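Interpain A (Prevotella intermedia, PDB 3BB7) probably acts as a cysteine peptidase of the C10 family, and is seen here as a proenzyme fragment with its predicted nucleophile replaced. Local coordinates at residues 130-135 and 158-163; 152-157 and 189-194. The protein carries 1 engineered substitution. One frame throughout, in Å; residues are numbered along the deposited sequence. Where two conformers were deposited one is given.

Contact 1 (130-135 and 158-163); sequences YPVRGI and NTTYDW
Trp163 and Tyr161 do the gripping here, each taking hold of the 130-135 loop next to its cis-proline. The tight end is the indole. Its NE1 donates to Pro131 O at 3.0 Å, with the oxygen lying in the ring plane, although the approach is bent (140° at the hydrogen) and the nitrogen stands above the carbonyl plane. Tyr130 N comes to 3.5 Å from Trp163 CZ2, Tyr161 CB lies over one indole face, offset toward the rim, and Leu125 of helix 116-128 and Leu185 of helix 176-192 also touch the ring. One residue on, Val132 O accepts from Tyr161 N at 3.1 Å. It also takes a CA-H...O contact from Thr160 and a hydrogen bond from a water, which bridges it to Tyr161 O.

The solvent side, with Arg133, Asn158 and Thr160 exposed, is less fixed: Arg133 has two conformers. In the one given, its CG comes close to Thr160 OG1, at 3.2 Å, and NH2 hydrogen-bonds to Gly157 O. Asn158 ND2 bonds to Asp155 OD2. Carbonyl acceptors thus join the loops near the buried end, while the outer polar side chains bond mainly to residues beside the contact.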
loop_
_atom_site.group_PDB
_atom_site.type_symbol
_atom_site.label_atom_id
_atom_site.label_comp_id
_atom_site.label_asym_id
_atom_site.label_seq_id
_atom_site.Cartn_x
_atom_site.Cartn_y
_atom_site.Cartn_z
ATOM N N TYR A 130 3.004 -17.251 -4.655
ATOM C CA TYR A 130 1.788 -17.994 -5.002
ATOM C C TYR A 130 0.886 -17.044 -5.757
ATOM O O TYR A 130 0.860 -15.873 -5.423
ATOM C CB TYR A 130 1.117 -18.479 -3.704
ATOM C CG TYR A 130 -0.140 -19.305 -3.872
ATOM C CD1 TYR A 130 -0.084 -20.692 -3.931
ATOM C CD2 TYR A 130 -1.398 -18.687 -3.926
ATOM C CE1 TYR A 130 -1.253 -21.433 -4.077
ATOM C CE2 TYR A 130 -2.555 -19.416 -4.072
ATOM C CZ TYR A 130 -2.475 -20.789 -4.131
ATOM O OH TYR A 130 -3.653 -21.495 -4.282
ATOM N N PRO A 131 0.180 -17.532 -6.785
ATOM C CA PRO A 131 0.089 -18.900 -7.273
ATOM C C PRO A 131 1.262 -19.283 -8.168
ATOM O O PRO A 131 2.082 -18.411 -8.565
ATOM C CB PRO A 131 -1.213 -18.879 -8.079
ATOM C CG PRO A 131 -1.206 -17.502 -8.675
ATOM C CD PRO A 131 -0.658 -16.609 -7.584
ATOM N N VAL A 132 1.338 -20.574 -8.464
ATOM C CA VAL A 132 2.293 -21.078 -9.453
ATOM C C VAL A 132 1.962 -20.541 -10.853
ATOM O O VAL A 132 2.826 -20.012 -11.542
ATOM C CB VAL A 132 2.350 -22.613 -9.477
ATOM C CG1 VAL A 132 3.293 -23.072 -10.556
ATOM C CG2 VAL A 132 2.775 -23.180 -8.149
ATOM N N ARG A 133 0.697 -20.657 -11.249
ATOM C CA ARG A 133 0.176 -20.113 -12.514
ATOM C C ARG A 133 -1.166 -19.478 -12.209
ATOM O O ARG A 133 -1.801 -19.810 -11.207
ATOM C CB ARG A 133 0.011 -21.225 -13.594
ATOM C CG ARG A 133 1.327 -21.870 -14.028
ATOM C CD ARG A 133 1.126 -23.177 -14.789
ATOM N NE ARG A 133 0.271 -23.015 -15.960
ATOM C CZ ARG A 133 0.658 -23.227 -17.211
ATOM N NH1 ARG A 133 1.899 -23.625 -17.477
ATOM N NH2 ARG A 133 -0.200 -23.048 -18.201
ATOM N N GLY A 134 -1.596 -18.562 -13.073
ATOM C CA GLY A 134 -2.905 -17.957 -12.902
ATOM C C GLY A 134 -3.977 -18.788 -13.600
ATOM O O GLY A 134 -3.805 -19.989 -13.906
ATOM N N ILE A 135 -5.099 -18.124 -13.865
ATOM C CA ILE A 135 -6.281 -18.745 -14.455
ATOM C C ILE A 135 -6.867 -17.767 -15.460
ATOM O O ILE A 135 -7.108 -16.620 -15.127
ATOM C CB ILE A 135 -7.351 -19.043 -13.374
ATOM C CG1 ILE A 135 -6.748 -19.822 -12.202
ATOM C CG2 ILE A 135 -8.528 -19.792 -14.025
ATOM C CD1 ILE A 135 -7.684 -19.883 -10.973
ATOM N N ASN A 158 -1.715 -19.193 -18.761
ATOM C CA ASN A 158 -0.492 -19.730 -19.361
ATOM C C ASN A 158 0.785 -19.131 -18.796
ATOM O O ASN A 158 1.876 -19.348 -19.347
ATOM C CB ASN A 158 -0.544 -19.601 -20.876
ATOM C CG ASN A 158 -1.539 -20.545 -21.501
ATOM O OD1 ASN A 158 -1.488 -21.745 -21.268
ATOM N ND2 ASN A 158 -2.464 -20.003 -22.276
ATOM N N THR A 159 0.674 -18.419 -17.671
ATOM C CA THR A 159 1.833 -17.774 -17.099
ATOM C C THR A 159 2.262 -18.480 -15.824
ATOM O O THR A 159 1.465 -18.601 -14.884
ATOM C CB THR A 159 1.555 -16.285 -16.808
ATOM O OG1 THR A 159 1.317 -15.630 -18.045
ATOM C CG2 THR A 159 2.761 -15.611 -16.139
ATOM N N THR A 160 3.514 -18.962 -15.802
ATOM C CA THR A 160 4.115 -19.481 -14.588
ATOM C C THR A 160 4.943 -18.341 -13.999
ATOM O O THR A 160 6.012 -18.019 -14.527
ATOM C CB THR A 160 5.005 -20.704 -14.899
ATOM O OG1 THR A 160 4.190 -21.719 -15.514
ATOM C CG2 THR A 160 5.619 -21.258 -13.634
ATOM N N TYR A 161 4.452 -17.715 -12.930
ATOM C CA TYR A 161 5.142 -16.547 -12.354
ATOM C C TYR A 161 6.560 -16.909 -11.934
ATOM O O TYR A 161 6.806 -17.946 -11.314
ATOM C CB TYR A 161 4.316 -15.897 -11.223
ATOM C CG TYR A 161 3.004 -15.445 -11.787
ATOM C CD1 TYR A 161 1.852 -16.180 -11.576
ATOM C CD2 TYR A 161 2.928 -14.307 -12.616
ATOM C CE1 TYR A 161 0.646 -15.815 -12.189
ATOM C CE2 TYR A 161 1.738 -13.925 -13.201
ATOM C CZ TYR A 161 0.589 -14.696 -13.002
ATOM O OH TYR A 161 -0.602 -14.344 -13.645
ATOM N N ASP A 162 7.516 -16.082 -12.316
ATOM C CA ASP A 162 8.930 -16.432 -12.141
ATOM C C ASP A 162 9.428 -15.956 -10.775
ATOM O O ASP A 162 10.258 -15.039 -10.674
ATOM C CB ASP A 162 9.738 -15.856 -13.292
ATOM C CG ASP A 162 11.181 -16.371 -13.328
ATOM O OD1 ASP A 162 11.935 -15.862 -14.185
ATOM O OD2 ASP A 162 11.569 -17.277 -12.540
ATOM N N TRP A 163 8.901 -16.577 -9.720
ATOM C CA TRP A 163 9.217 -16.161 -8.342
ATOM C C TRP A 163 10.710 -16.116 -8.031
ATOM O O TRP A 163 11.166 -15.238 -7.307
ATOM C CB TRP A 163 8.508 -17.060 -7.319
ATOM C CG TRP A 163 7.019 -17.103 -7.534
ATOM C CD1 TRP A 163 6.273 -18.159 -7.961
ATOM C CD2 TRP A 163 6.116 -15.990 -7.451
ATOM N NE1 TRP A 163 4.951 -17.814 -8.039
ATOM C CE2 TRP A 163 4.827 -16.469 -7.765
ATOM C CE3 TRP A 163 6.267 -14.643 -7.097
ATOM C CZ2 TRP A 163 3.687 -15.639 -7.741
ATOM C CZ3 TRP A 163 5.138 -13.809 -7.091
ATOM C CH2 TRP A 163 3.863 -14.305 -7.435
HETATM O O HOH W 1 5.400 -20.105 -10.540
#

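Contact 2 (152-157 and 189-194)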
loop_
_atom_site.group_PDB
_atom_site.type_symbol
_atom_site.label_atom_id
_atom_site.label_comp_id
_atom_site.label_asym_id
_atom_site.label_seq_id
_atom_site.Cartn_x
_atom_site.Cartn_y
_atom_site.Cartn_z
ATOM N N ILE A 152 -4.259 -3.869 -23.394
ATOM C CA ILE A 152 -3.251 -4.292 -22.423
ATOM C C ILE A 152 -3.789 -5.602 -21.842
ATOM O O ILE A 152 -4.785 -5.612 -21.127
ATOM C CB ILE A 152 -3.059 -3.230 -21.322
ATOM C CG1 ILE A 152 -2.548 -1.902 -21.940
ATOM C CG2 ILE A 152 -2.125 -3.772 -20.228
ATOM C CD1 ILE A 152 -2.735 -0.689 -21.026
ATOM N N SER A 153 -3.127 -6.715 -22.176
ATOM C CA SER A 153 -3.673 -8.049 -21.921
ATOM C C SER A 153 -2.781 -8.871 -21.009
ATOM O O SER A 153 -1.561 -8.695 -21.003
ATOM C CB SER A 153 -3.840 -8.787 -23.252
ATOM O OG SER A 153 -4.724 -8.053 -24.086
ATOM N N ALA A 154 -3.399 -9.802 -20.285
ATOM C CA ALA A 154 -2.674 -10.751 -19.468
ATOM C C ALA A 154 -3.250 -12.151 -19.701
ATOM O O ALA A 154 -4.473 -12.353 -19.597
ATOM C CB ALA A 154 -2.852 -10.367 -18.024
ATOM N N ASP A 155 -2.385 -13.104 -20.031
ATOM C CA ASP A 155 -2.795 -14.509 -20.140
ATOM C C ASP A 155 -2.366 -15.215 -18.869
ATOM O O ASP A 155 -1.313 -15.872 -18.808
ATOM C CB ASP A 155 -2.148 -15.149 -21.366
ATOM C CG ASP A 155 -2.581 -16.590 -21.559
ATOM O OD1 ASP A 155 -3.388 -17.096 -20.723
ATOM O OD2 ASP A 155 -2.088 -17.217 -22.540
ATOM N N PHE A 156 -3.166 -15.045 -17.814
ATOM C CA PHE A 156 -2.822 -15.603 -16.499
ATOM C C PHE A 156 -2.658 -17.126 -16.556
ATOM O O PHE A 156 -1.745 -17.706 -15.920
ATOM C CB PHE A 156 -3.874 -15.252 -15.431
ATOM C CG PHE A 156 -4.264 -13.792 -15.369
ATOM C CD1 PHE A 156 -3.629 -12.908 -14.497
ATOM C CD2 PHE A 156 -5.350 -13.325 -16.108
ATOM C CE1 PHE A 156 -4.034 -11.595 -14.386
ATOM C CE2 PHE A 156 -5.746 -11.970 -16.048
ATOM C CZ PHE A 156 -5.086 -11.111 -15.181
ATOM N N GLY A 157 -3.577 -17.792 -17.270
ATOM C CA GLY A 157 -3.625 -19.263 -17.228
ATOM C C GLY A 157 -2.402 -19.903 -17.863
ATOM O O GLY A 157 -2.055 -21.048 -17.533
ATOM N N CYS A 189 -1.197 -8.057 -12.212
ATOM C CA CYS A 189 -1.947 -7.516 -11.053
ATOM C C CYS A 189 -2.797 -6.334 -11.474
ATOM O O CYS A 189 -3.934 -6.182 -10.968
ATOM C CB CYS A 189 -1.004 -7.115 -9.927
ATOM S SG CYS A 189 -0.264 -8.544 -9.092
ATOM N N GLY A 190 -2.263 -5.482 -12.360
ATOM C CA GLY A 190 -3.072 -4.347 -12.852
ATOM C C GLY A 190 -4.269 -4.806 -13.678
ATOM O O GLY A 190 -5.414 -4.358 -13.457
ATOM N N VAL A 191 -4.030 -5.651 -14.684
ATOM C CA VAL A 191 -5.130 -6.109 -15.547
ATOM C C VAL A 191 -6.206 -6.817 -14.700
ATOM O O VAL A 191 -7.409 -6.598 -14.880
ATOM C CB VAL A 191 -4.599 -7.022 -16.656
ATOM C CG1 VAL A 191 -5.759 -7.698 -17.399
ATOM C CG2 VAL A 191 -3.709 -6.192 -17.613
ATOM N N ALA A 192 -5.780 -7.663 -13.764
ATOM C CA ALA A 192 -6.722 -8.353 -12.850
ATOM C C ALA A 192 -7.579 -7.384 -12.035
ATOM O O ALA A 192 -8.729 -7.706 -11.700
ATOM C CB ALA A 192 -5.991 -9.265 -11.925
ATOM N N SER A 193 -7.040 -6.196 -11.751
ATOM C CA SER A 193 -7.707 -5.196 -10.934
ATOM C C SER A 193 -8.476 -4.194 -11.753
ATOM O O SER A 193 -8.953 -3.186 -11.211
ATOM C CB SER A 193 -6.677 -4.481 -10.069
ATOM O OG SER A 193 -6.068 -5.407 -9.162
ATOM N N GLU A 194 -8.627 -4.468 -13.062
ATOM C CA GLU A 194 -9.312 -3.525 -13.985
ATOM C C GLU A 194 -8.681 -2.130 -13.954
ATOM O O GLU A 194 -9.380 -1.098 -13.967
ATOM C CB GLU A 194 -10.805 -3.446 -13.690
ATOM C CG GLU A 194 -11.676 -3.019 -14.857
ATOM C CD GLU A 194 -11.664 -3.997 -16.025
ATOM O OE1 GLU A 194 -12.076 -3.575 -17.135
ATOM O OE2 GLU A 194 -11.254 -5.161 -15.833
#
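The last turn of helix 176-192 packs against residues 152-154 of strand 150-154, one half of a two-stranded antiparallel hairpin with strand 138-142. Val191 carries the contact. Its CG1, anti to the backbone N (chi1 170°), lies 4.0 Å from Ala154 CB and 4.1 Å from Phe156 CZ. CG2, the branch beside the backbone N, goes to Ile152, 3.9 Å from Ile152 CG2 and 3.7 Å from Ile152 O. The valine therefore straddles the 152-156 run, one methyl for each part of it.

Two residues on from Ala154, Phe156 reaches toward the helix with the far end of its ring. CZ comes to 3.8 Å from Ala192 N, which lies in the ring plane at the edge, and to 3.9 Å from Ala192 CB. Ala154 CB covers one face of the same ring, offset toward the rim. Tyr218 stacks on Phe156, and Phe219 meets it edge-to-face, so aromatic neighbours pack round the phenyl.

No hydrogen bond crosses between the segments. The helix spends its polar groups on its own ending: Ser193 OG donates to Cys189 O at 2.9 Å, nearly in line with the carbonyl, and Glu194 N bonds to Val191 O. With Glu194 at positive phi and Met195 N bonded to Gly190 O, this is a Schellman motif closing a helix that leans on a beta-hairpin through apolar side chains.

Both contacts lie in the peptidase C10 region, away from the predicted active-site residues, and their segments alternate along the chain. Contact 2 is core: apolar side chains set the end of helix 176-192 against the hairpin strand. Contact 1 is a surface meeting of two loops, in which main-chain carbonyls, an indole N-H and a water do the joining. Helix 176-192 serves both, since its His188 meets the Phe156 ring of contact 2 and hydrogen-bonds to Tyr161 OH of contact 1. With centres 12 Å apart, the two also touch directly: Tyr161 OH packs 3.5 Å from Phe156 CD1, and Gly134 CA lies 3.8 Å from Phe156 CB.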